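Local atomic coordinates of MAU2 chromatid cohesion factor homolog (Saccharomyces cerevisiae, PDB entry 4XDN), a protein that forms a complex with Scc2 that is required for cohesin to associate with chromosomes, and so takes part in sister chromatid cohesion. Residues L453-V464 with L475-V486; F497-V505 with R555-L564. All coordinates share one frame; numbering follows the deposited sequence.

Contact 1. Residues L453-V464 with L475-V486; sequences LLNCYTVQAARV and LVEQCNKVWLQV. With SO4 (sulfate ion), chain G.
Y457 and W483 meet in an antiparallel helical hairpin, the building unit of all-helical scaffolds such as TPR superhelices. Segments 453-464 and 475-486 run at 154° to each other, their axes 9.1 Å apart at closest approach. The Y457 ring carries the middle of the joint. Its CG lies anti to the backbone N (chi1 178°), which swings the ring across to the other helix. There W483 CE3 comes down over one face, 3.4 Å from Y457 CE2, with the two ring planes inclined at 49°. C479 SG approaches the opposite face obliquely, 5.0 Å from the ring centroid, in a sulfur-aromatic contact. C479 is also a knob packed into a hole formed by Y457, Q460, A461 and V464.

Toward the hairpin turn, V464 CG2 presses tightly on L475 CB at 3.5 Å. L475 CD2 crosses the bent side chain of Q460 and reaches OE1 at 3.2 Å. At the far end V482 CG1 lies against L453 O, while V486 meets both leucines: CG2 touches L453 CB at 3.6 Å and CG1 touches L454 CD2.

The buried Y457 hydroxyl is satisfied by S512 OG on helix 499-513. R463 stretches away to a sulfate, probably from the crystallisation liquor, donating a nearly straight NH1 bond to O3 (3.2 Å); V432 N donates to the same sulfate.

With hydrogen bonding between the two segments absent, their pairing depends on apolar side chains, two cysteine sulfurs, an aromatic pair and the flanks of glutamine side chains, so the register probably rests on how these fit, as C479 does in its hole.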
loop_
_atom_site.group_PDB
_atom_site.type_symbol
_atom_site.label_atom_id
_atom_site.label_comp_id
_atom_site.label_asym_id
_atom_site.label_seq_id
_atom_site.Cartn_x
_atom_site.Cartn_y
_atom_site.Cartn_z
ATOM N N LEU A 453 -2.379 9.376 18.256
ATOM C CA LEU A 453 -2.817 10.641 18.838
ATOM C C LEU A 453 -4.150 10.493 19.561
ATOM O O LEU A 453 -4.375 11.132 20.589
ATOM C CB LEU A 453 -2.928 11.722 17.760
ATOM C CG LEU A 453 -1.614 12.320 17.247
ATOM C CD1 LEU A 453 -1.873 13.212 16.038
ATOM C CD2 LEU A 453 -0.904 13.104 18.342
ATOM N N LEU A 454 -5.030 9.655 19.023
ATOM C CA LEU A 454 -6.352 9.461 19.608
ATOM C C LEU A 454 -6.267 8.674 20.910
ATOM O O LEU A 454 -6.926 9.018 21.896
ATOM C CB LEU A 454 -7.278 8.750 18.619
ATOM C CG LEU A 454 -7.764 9.586 17.428
ATOM C CD1 LEU A 454 -8.516 8.714 16.441
ATOM C CD2 LEU A 454 -8.643 10.740 17.884
ATOM N N ASN A 455 -5.460 7.616 20.916
ATOM C CA ASN A 455 -5.206 6.876 22.147
ATOM C C ASN A 455 -4.536 7.784 23.167
ATOM O O ASN A 455 -4.854 7.740 24.353
ATOM C CB ASN A 455 -4.330 5.649 21.889
ATOM C CG ASN A 455 -5.088 4.515 21.233
ATOM O OD1 ASN A 455 -6.264 4.293 21.511
ATOM N ND2 ASN A 455 -4.410 3.782 20.358
ATOM N N CYS A 456 -3.610 8.613 22.692
ATOM C CA CYS A 456 -2.898 9.545 23.556
ATOM C C CYS A 456 -3.861 10.563 24.158
ATOM O O CYS A 456 -3.737 10.927 25.326
ATOM C CB CYS A 456 -1.791 10.260 22.779
ATOM S SG CYS A 456 -0.756 11.343 23.786
ATOM N N TYR A 457 -4.819 11.015 23.355
ATOM C CA TYR A 457 -5.825 11.961 23.822
ATOM C C TYR A 457 -6.720 11.312 24.873
ATOM O O TYR A 457 -7.042 11.922 25.893
ATOM C CB TYR A 457 -6.673 12.471 22.653
ATOM C CG TYR A 457 -7.770 13.427 23.069
ATOM C CD1 TYR A 457 -9.029 12.958 23.431
ATOM C CD2 TYR A 457 -7.547 14.797 23.104
ATOM C CE1 TYR A 457 -10.032 13.827 23.815
ATOM C CE2 TYR A 457 -8.544 15.675 23.486
ATOM C CZ TYR A 457 -9.785 15.185 23.840
ATOM O OH TYR A 457 -10.781 16.056 24.222
ATOM N N THR A 458 -7.117 10.070 24.611
ATOM C CA THR A 458 -7.978 9.317 25.513
ATOM C C THR A 458 -7.330 9.167 26.882
ATOM O O THR A 458 -7.972 9.375 27.911
ATOM C CB THR A 458 -8.295 7.922 24.937
ATOM O OG1 THR A 458 -8.971 8.070 23.683
ATOM C CG2 THR A 458 -9.172 7.114 25.884
ATOM N N VAL A 459 -6.051 8.807 26.887
ATOM C CA VAL A 459 -5.297 8.659 28.124
ATOM C C VAL A 459 -5.227 9.984 28.875
ATOM O O VAL A 459 -5.515 10.041 30.069
ATOM C CB VAL A 459 -3.870 8.138 27.844
ATOM C CG1 VAL A 459 -2.985 8.232 29.086
ATOM C CG2 VAL A 459 -3.931 6.704 27.349
ATOM N N GLN A 460 -4.847 11.046 28.173
ATOM C CA GLN A 460 -4.697 12.356 28.796
ATOM C C GLN A 460 -6.035 12.874 29.314
ATOM O O GLN A 460 -6.096 13.491 30.375
ATOM C CB GLN A 460 -4.094 13.360 27.807
ATOM C CG GLN A 460 -2.666 13.040 27.364
ATOM C CD GLN A 460 -1.625 13.387 28.414
ATOM O OE1 GLN A 460 -1.815 13.141 29.606
ATOM N NE2 GLN A 460 -0.515 13.967 27.971
ATOM N N ALA A 461 -7.103 12.616 28.564
ATOM C CA ALA A 461 -8.436 13.058 28.958
ATOM C C ALA A 461 -8.913 12.285 30.182
ATOM O O ALA A 461 -9.593 12.832 31.050
ATOM C CB ALA A 461 -9.412 12.889 27.809
ATOM N N ALA A 462 -8.552 11.007 30.243
ATOM C CA ALA A 462 -8.871 10.179 31.397
ATOM C C ALA A 462 -8.157 10.707 32.634
ATOM O O ALA A 462 -8.696 10.671 33.738
ATOM C CB ALA A 462 -8.486 8.731 31.140
ATOM N N ARG A 463 -6.939 11.201 32.442
ATOM C CA ARG A 463 -6.143 11.713 33.549
ATOM C C ARG A 463 -6.657 13.072 34.014
ATOM O O ARG A 463 -6.655 13.360 35.208
ATOM C CB ARG A 463 -4.672 11.804 33.146
ATOM C CG ARG A 463 -4.018 10.443 32.988
ATOM C CD ARG A 463 -2.593 10.541 32.479
ATOM N NE ARG A 463 -1.977 9.223 32.372
ATOM C CZ ARG A 463 -0.717 9.007 32.007
ATOM N NH1 ARG A 463 0.078 10.026 31.708
ATOM N NH2 ARG A 463 -0.252 7.769 31.944
ATOM N N VAL A 464 -7.102 13.901 33.075
ATOM C CA VAL A 464 -7.737 15.168 33.423
ATOM C C VAL A 464 -8.919 14.910 34.346
ATOM O O VAL A 464 -9.190 15.684 35.264
ATOM C CB VAL A 464 -8.217 15.934 32.168
ATOM C CG1 VAL A 464 -9.205 17.047 32.539
ATOM C CG2 VAL A 464 -7.032 16.513 31.420
ATOM N N LEU A 475 -2.197 18.818 32.113
ATOM C CA LEU A 475 -2.951 17.793 31.399
ATOM C C LEU A 475 -3.933 18.352 30.366
ATOM O O LEU A 475 -4.173 17.718 29.341
ATOM C CB LEU A 475 -3.702 16.913 32.401
ATOM C CG LEU A 475 -2.826 15.932 33.187
ATOM C CD1 LEU A 475 -3.570 15.380 34.392
ATOM C CD2 LEU A 475 -2.357 14.795 32.287
ATOM N N VAL A 476 -4.499 19.529 30.620
ATOM C CA VAL A 476 -5.508 20.081 29.713
ATOM C C VAL A 476 -4.879 20.676 28.451
ATOM O O VAL A 476 -5.383 20.468 27.351
ATOM C CB VAL A 476 -6.388 21.159 30.407
ATOM C CG1 VAL A 476 -7.318 20.508 31.421
ATOM C CG2 VAL A 476 -5.545 22.239 31.074
ATOM N N GLU A 477 -3.794 21.426 28.613
ATOM C CA GLU A 477 -3.023 21.927 27.480
ATOM C C GLU A 477 -2.625 20.792 26.543
ATOM O O GLU A 477 -2.726 20.925 25.323
ATOM C CB GLU A 477 -1.774 22.671 27.968
ATOM C CG GLU A 477 -0.832 23.135 26.862
ATOM C CD GLU A 477 -1.484 24.109 25.900
ATOM O OE1 GLU A 477 -2.537 24.684 26.249
ATOM O OE2 GLU A 477 -0.939 24.300 24.791
ATOM N N GLN A 478 -2.170 19.682 27.116
ATOM C CA GLN A 478 -1.774 18.526 26.322
ATOM C C GLN A 478 -2.967 17.963 25.556
ATOM O O GLN A 478 -2.832 17.556 24.400
ATOM C CB GLN A 478 -1.155 17.446 27.212
ATOM C CG GLN A 478 0.219 17.808 27.760
ATOM C CD GLN A 478 1.250 18.024 26.667
ATOM O OE1 GLN A 478 1.138 17.469 25.575
ATOM N NE2 GLN A 478 2.255 18.843 26.957
ATOM N N CYS A 479 -4.132 17.944 26.197
ATOM C CA CYS A 479 -5.360 17.525 25.530
ATOM C C CYS A 479 -5.650 18.434 24.339
ATOM O O CYS A 479 -5.920 17.960 23.235
ATOM C CB CYS A 479 -6.544 17.539 26.500
ATOM S SG CYS A 479 -6.636 16.119 27.610
ATOM N N ASN A 480 -5.582 19.742 24.569
ATOM C CA ASN A 480 -5.839 20.717 23.518
ATOM C C ASN A 480 -4.789 20.633 22.411
ATOM O O ASN A 480 -5.111 20.743 21.229
ATOM C CB ASN A 480 -5.875 22.130 24.103
ATOM C CG ASN A 480 -6.838 22.251 25.274
ATOM O OD1 ASN A 480 -6.517 22.864 26.293
ATOM N ND2 ASN A 480 -8.021 21.663 25.136
ATOM N N LYS A 481 -3.536 20.437 22.809
ATOM C CA LYS A 481 -2.434 20.278 21.866
ATOM C C LYS A 481 -2.645 19.050 20.984
ATOM O O LYS A 481 -2.648 19.146 19.755
ATOM C CB LYS A 481 -1.107 20.163 22.623
ATOM C CG LYS A 481 0.117 19.904 21.746
ATOM C CD LYS A 481 1.306 19.442 22.579
ATOM C CE LYS A 481 1.926 18.170 22.011
ATOM N NZ LYS A 481 2.871 17.527 22.967
ATOM N N VAL A 482 -2.813 17.896 21.623
ATOM C CA VAL A 482 -2.997 16.636 20.913
ATOM C C VAL A 482 -4.227 16.685 20.011
ATOM O O VAL A 482 -4.220 16.120 18.918
ATOM C CB VAL A 482 -3.123 15.451 21.908
ATOM C CG1 VAL A 482 -3.651 14.192 21.218
ATOM C CG2 VAL A 482 -1.779 15.165 22.563
ATOM N N TRP A 483 -5.277 17.364 20.462
ATOM C CA TRP A 483 -6.528 17.398 19.710
ATOM C C TRP A 483 -6.385 18.159 18.398
ATOM O O TRP A 483 -6.875 17.712 17.363
ATOM C CB TRP A 483 -7.646 18.023 20.541
ATOM C CG TRP A 483 -8.980 17.923 19.872
ATOM C CD1 TRP A 483 -9.643 18.913 19.208
ATOM C CD2 TRP A 483 -9.810 16.759 19.791
ATOM N NE1 TRP A 483 -10.840 18.438 18.725
ATOM C CE2 TRP A 483 -10.964 17.118 19.068
ATOM C CE3 TRP A 483 -9.690 15.447 20.265
ATOM C CZ2 TRP A 483 -11.994 16.215 18.809
ATOM C CZ3 TRP A 483 -10.711 14.550 20.003
ATOM C CH2 TRP A 483 -11.849 14.939 19.283
ATOM N N LEU A 484 -5.723 19.311 18.442
ATOM C CA LEU A 484 -5.507 20.104 17.236
ATOM C C LEU A 484 -4.710 19.309 16.207
ATOM O O LEU A 484 -4.941 19.430 15.004
ATOM C CB LEU A 484 -4.781 21.411 17.567
ATOM C CG LEU A 484 -5.605 22.490 18.271
ATOM C CD1 LEU A 484 -4.695 23.606 18.753
ATOM C CD2 LEU A 484 -6.682 23.045 17.348
ATOM N N GLN A 485 -3.778 18.495 16.689
ATOM C CA GLN A 485 -2.988 17.634 15.818
ATOM C C GLN A 485 -3.871 16.591 15.139
ATOM O O GLN A 485 -3.663 16.258 13.972
ATOM C CB GLN A 485 -1.875 16.950 16.614
ATOM C CG GLN A 485 -0.745 17.887 17.015
ATOM C CD GLN A 485 0.159 17.304 18.086
ATOM O OE1 GLN A 485 -0.146 16.270 18.683
ATOM N NE2 GLN A 485 1.279 17.971 18.339
ATOM N N VAL A 486 -4.857 16.082 15.870
ATOM C CA VAL A 486 -5.800 15.114 15.320
ATOM C C VAL A 486 -6.642 15.752 14.221
ATOM O O VAL A 486 -6.857 15.153 13.169
ATOM C CB VAL A 486 -6.732 14.538 16.416
ATOM C CG1 VAL A 486 -7.938 13.821 15.803
ATOM C CG2 VAL A 486 -5.960 13.592 17.323
HETATM S S SO4 G . 3.439 8.260 30.383
HETATM O O1 SO4 G . 2.415 7.523 29.647
HETATM O O2 SO4 G . 4.702 8.193 29.656
HETATM O O3 SO4 G . 3.029 9.654 30.522
HETATM O O4 SO4 G . 3.606 7.669 31.707
#

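Contact 2. Residues F497-V505 with R555-L564; sequences FNPIWECTV and RFKLKKALLL. With SO4 (sulfate ion), chain F.
P499, at the start of helix 499-513, packs under the extended loop that leads into helix 562-575. N498 is the N-cap, its OD1 accepting from W501 N (3.2 Å), with the donor above the carbonyl plane. The P499 ring turns its CB and CG to the loop backbone: CB lies 3.5 Å from R555 O, and CG also comes close to K557 O.

L558 is the central wedge. With CG anti to the carbonyl carbon (chi1 -63°), its side chain is turned toward the helix start, where the two methyls part over the first turn. CD2 settles on the P499-I500 peptide, 3.4 Å from P499 O, and touches P499 CB and I500 CG1 as well. CD1 reaches on to C503 SG at 3.8 Å.

From the next helix L564 comes in beside it, crossing I500 at a slant. Its CD2 lies 3.9 Å from I500 CG2, while CD1 points to C503 SG and T504 OG1, so the cysteine sulfur bridges the two leucines. I500 CD1 runs out to the CB of K559.

T504 OG1 bends back onto I500 O (2.7 Å), which also takes T504 N from the other face of its plane; the hydroxyl is further hydrogen-bonded to an aromatic side chain of the partner protein chain. At the outer end, K559 NZ donates hydrogen bonds to N335 OD1 and to O2 of a sulfate, probably from the crystallisation liquor. An inverse gamma turn is centred on K560, whose backbone N donates to sulfate O4 at 2.9 Å, almost perfectly straight at 177°.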
loop_
_atom_site.group_PDB
_atom_site.type_symbol
_atom_site.label_atom_id
_atom_site.label_comp_id
_atom_site.label_asym_id
_atom_site.label_seq_id
_atom_site.Cartn_x
_atom_site.Cartn_y
_atom_site.Cartn_z
ATOM N N PHE A 497 -13.931 11.048 5.996
ATOM C CA PHE A 497 -15.138 10.525 5.365
ATOM C C PHE A 497 -15.417 9.093 5.811
ATOM O O PHE A 497 -16.298 8.429 5.266
ATOM C CB PHE A 497 -15.009 10.585 3.845
ATOM C CG PHE A 497 -14.640 11.945 3.326
ATOM C CD1 PHE A 497 -15.490 13.024 3.508
ATOM C CD2 PHE A 497 -13.447 12.143 2.652
ATOM C CE1 PHE A 497 -15.154 14.276 3.032
ATOM C CE2 PHE A 497 -13.107 13.394 2.172
ATOM C CZ PHE A 497 -13.962 14.461 2.362
ATOM N N ASN A 498 -14.658 8.626 6.799
ATOM C CA ASN A 498 -14.858 7.303 7.377
ATOM C C ASN A 498 -15.724 7.424 8.634
ATOM O O ASN A 498 -15.310 8.056 9.607
ATOM C CB ASN A 498 -13.510 6.651 7.699
ATOM C CG ASN A 498 -13.653 5.239 8.240
ATOM O OD1 ASN A 498 -14.357 5.003 9.218
ATOM N ND2 ASN A 498 -12.978 4.289 7.601
ATOM N N PRO A 499 -16.930 6.825 8.622
ATOM C CA PRO A 499 -17.859 7.026 9.744
ATOM C C PRO A 499 -17.335 6.499 11.080
ATOM O O PRO A 499 -17.591 7.125 12.109
ATOM C CB PRO A 499 -19.112 6.258 9.306
ATOM C CG PRO A 499 -18.642 5.283 8.295
ATOM C CD PRO A 499 -17.503 5.942 7.590
ATOM N N ILE A 500 -16.618 5.378 11.069
ATOM C CA ILE A 500 -16.006 4.857 12.288
ATOM C C ILE A 500 -15.072 5.904 12.885
ATOM O O ILE A 500 -15.090 6.147 14.091
ATOM C CB ILE A 500 -15.228 3.542 12.025
ATOM C CG1 ILE A 500 -16.216 2.394 11.791
ATOM C CG2 ILE A 500 -14.290 3.208 13.195
ATOM C CD1 ILE A 500 -15.569 1.055 11.484
ATOM N N TRP A 501 -14.268 6.528 12.035
ATOM C CA TRP A 501 -13.317 7.533 12.486
ATOM C C TRP A 501 -14.017 8.814 12.920
ATOM O O TRP A 501 -13.700 9.369 13.968
ATOM C CB TRP A 501 -12.300 7.838 11.384
ATOM C CG TRP A 501 -11.181 6.853 11.343
ATOM C CD1 TRP A 501 -11.218 5.589 10.831
ATOM C CD2 TRP A 501 -9.852 7.045 11.841
ATOM N NE1 TRP A 501 -9.995 4.983 10.977
ATOM C CE2 TRP A 501 -9.138 5.856 11.595
ATOM C CE3 TRP A 501 -9.196 8.106 12.470
ATOM C CZ2 TRP A 501 -7.803 5.697 11.956
ATOM C CZ3 TRP A 501 -7.871 7.951 12.825
ATOM C CH2 TRP A 501 -7.188 6.754 12.568
ATOM N N GLU A 502 -14.969 9.277 12.114
ATOM C CA GLU A 502 -15.706 10.498 12.422
ATOM C C GLU A 502 -16.491 10.358 13.719
ATOM O O GLU A 502 -16.603 11.310 14.493
ATOM C CB GLU A 502 -16.657 10.856 11.279
ATOM C CG GLU A 502 -15.993 11.608 10.137
ATOM C CD GLU A 502 -15.571 13.015 10.526
ATOM O OE1 GLU A 502 -16.310 13.675 11.287
ATOM O OE2 GLU A 502 -14.496 13.460 10.070
ATOM N N CYS A 503 -17.036 9.168 13.947
ATOM C CA CYS A 503 -17.818 8.911 15.147
ATOM C C CYS A 503 -16.908 8.856 16.367
ATOM O O CYS A 503 -17.267 9.341 17.440
ATOM C CB CYS A 503 -18.606 7.607 15.013
ATOM S SG CYS A 503 -19.768 7.319 16.376
ATOM N N THR A 504 -15.730 8.264 16.201
ATOM C CA THR A 504 -14.765 8.177 17.292
ATOM C C THR A 504 -14.381 9.578 17.764
ATOM O O THR A 504 -14.285 9.832 18.965
ATOM C CB THR A 504 -13.502 7.400 16.867
ATOM O OG1 THR A 504 -13.863 6.064 16.502
ATOM C CG2 THR A 504 -12.482 7.342 17.997
ATOM N N VAL A 505 -14.177 10.482 16.812
ATOM C CA VAL A 505 -13.820 11.862 17.126
ATOM C C VAL A 505 -14.932 12.528 17.934
ATOM O O VAL A 505 -14.670 13.162 18.955
ATOM C CB VAL A 505 -13.538 12.677 15.840
ATOM C CG1 VAL A 505 -13.321 14.156 16.156
ATOM C CG2 VAL A 505 -12.323 12.122 15.122
ATOM N N ARG A 555 -24.446 6.497 4.860
ATOM C CA ARG A 555 -23.042 6.267 5.183
ATOM C C ARG A 555 -22.690 6.757 6.589
ATOM O O ARG A 555 -21.518 6.970 6.901
ATOM C CB ARG A 555 -22.140 6.944 4.145
ATOM C CG ARG A 555 -22.202 6.312 2.748
ATOM C CD ARG A 555 -20.919 5.557 2.382
ATOM N NE ARG A 555 -20.963 4.142 2.765
ATOM C CZ ARG A 555 -20.931 3.113 1.914
ATOM N NH1 ARG A 555 -20.850 3.305 0.601
ATOM N NH2 ARG A 555 -20.977 1.873 2.382
ATOM N N PHE A 556 -23.703 6.943 7.432
ATOM C CA PHE A 556 -23.480 7.096 8.869
ATOM C C PHE A 556 -23.435 5.717 9.519
ATOM O O PHE A 556 -23.196 5.590 10.720
ATOM C CB PHE A 556 -24.573 7.947 9.528
ATOM C CG PHE A 556 -24.449 9.418 9.255
ATOM C CD1 PHE A 556 -23.358 10.131 9.723
ATOM C CD2 PHE A 556 -25.431 10.090 8.547
ATOM C CE1 PHE A 556 -23.240 11.486 9.475
ATOM C CE2 PHE A 556 -25.318 11.446 8.297
ATOM C CZ PHE A 556 -24.222 12.144 8.763
ATOM N N LYS A 557 -23.673 4.686 8.710
ATOM C CA LYS A 557 -23.733 3.319 9.202
ATOM C C LYS A 557 -22.359 2.856 9.663
ATOM O O LYS A 557 -21.385 2.921 8.914
ATOM C CB LYS A 557 -24.266 2.387 8.113
ATOM C CG LYS A 557 -24.786 1.051 8.630
ATOM C CD LYS A 557 -25.156 0.128 7.477
ATOM C CE LYS A 557 -26.010 -1.042 7.939
ATOM N NZ LYS A 557 -26.471 -1.870 6.788
ATOM N N LEU A 558 -22.290 2.399 10.908
ATOM C CA LEU A 558 -21.052 1.881 11.471
ATOM C C LEU A 558 -21.008 0.368 11.360
ATOM O O LEU A 558 -22.002 -0.310 11.627
ATOM C CB LEU A 558 -20.913 2.296 12.937
ATOM C CG LEU A 558 -20.818 3.798 13.205
ATOM C CD1 LEU A 558 -20.832 4.068 14.696
ATOM C CD2 LEU A 558 -19.564 4.374 12.565
ATOM N N LYS A 559 -19.856 -0.161 10.962
ATOM C CA LYS A 559 -19.622 -1.593 11.051
ATOM C C LYS A 559 -19.765 -2.012 12.507
ATOM O O LYS A 559 -19.617 -1.190 13.412
ATOM C CB LYS A 559 -18.239 -1.963 10.519
ATOM C CG LYS A 559 -18.194 -2.221 9.020
ATOM C CD LYS A 559 -16.839 -2.755 8.584
ATOM C CE LYS A 559 -16.607 -4.185 9.061
ATOM N NZ LYS A 559 -17.322 -5.201 8.233
ATOM N N LYS A 560 -20.050 -3.288 12.738
ATOM C CA LYS A 560 -20.325 -3.767 14.088
ATOM C C LYS A 560 -19.051 -3.865 14.924
ATOM O O LYS A 560 -18.732 -4.922 15.466
ATOM C CB LYS A 560 -21.028 -5.123 14.034
ATOM C CG LYS A 560 -22.312 -5.112 13.208
ATOM C CD LYS A 560 -22.945 -6.494 13.093
ATOM C CE LYS A 560 -21.981 -7.514 12.502
ATOM N NZ LYS A 560 -22.683 -8.581 11.733
ATOM N N ALA A 561 -18.322 -2.758 15.018
ATOM C CA ALA A 561 -17.218 -2.653 15.957
ATOM C C ALA A 561 -17.807 -2.610 17.357
ATOM O O ALA A 561 -18.513 -1.664 17.702
ATOM C CB ALA A 561 -16.385 -1.418 15.678
ATOM N N LEU A 562 -17.519 -3.634 18.155
ATOM C CA LEU A 562 -18.174 -3.804 19.447
ATOM C C LEU A 562 -18.046 -2.580 20.343
ATOM O O LEU A 562 -19.053 -2.010 20.757
ATOM C CB LEU A 562 -17.610 -5.019 20.181
ATOM C CG LEU A 562 -18.279 -5.324 21.525
ATOM C CD1 LEU A 562 -19.727 -5.745 21.322
ATOM C CD2 LEU A 562 -17.509 -6.393 22.267
ATOM N N LEU A 563 -16.811 -2.186 20.645
ATOM C CA LEU A 563 -16.577 -1.084 21.572
ATOM C C LEU A 563 -17.244 0.195 21.079
ATOM O O LEU A 563 -17.843 0.933 21.861
ATOM C CB LEU A 563 -15.078 -0.848 21.772
ATOM C CG LEU A 563 -14.709 0.323 22.693
ATOM C CD1 LEU A 563 -15.285 0.132 24.089
ATOM C CD2 LEU A 563 -13.207 0.504 22.763
ATOM N N LEU A 564 -17.145 0.446 19.778
ATOM C CA LEU A 564 -17.722 1.648 19.195
ATOM C C LEU A 564 -19.239 1.632 19.328
ATOM O O LEU A 564 -19.840 2.616 19.761
ATOM C CB LEU A 564 -17.321 1.779 17.725
ATOM C CG LEU A 564 -17.786 3.055 17.016
ATOM C CD1 LEU A 564 -17.187 4.291 17.667
ATOM C CD2 LEU A 564 -17.424 3.003 15.544
HETATM S S SO4 F . -21.040 -5.160 9.478
HETATM O O1 SO4 F . -21.900 -6.333 9.588
HETATM O O2 SO4 F . -20.375 -5.169 8.178
HETATM O O3 SO4 F . -21.851 -3.951 9.600
HETATM O O4 SO4 F . -20.041 -5.176 10.541
#

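Both contacts are largely buried, lie on the same side of the chain's centre and are about 20 Å apart between their centres, but they do different jobs. Contact 1 zips together two helices adjacent in sequence over a long apolar seam with aromatic rings. Contact 2 is about half as large and brings together parts fifty residues apart, seating a loop and a helix start on the helix that follows the hairpin. That helix, 499-513, couples them: W483 CH2 packs against V505 O, and L454 CD1 against W501 CZ3. A sulfate sits at the outer side of each, held by R463 and V432 N in contact 1 and by K559, the K560 backbone N and N335 ND2 in contact 2.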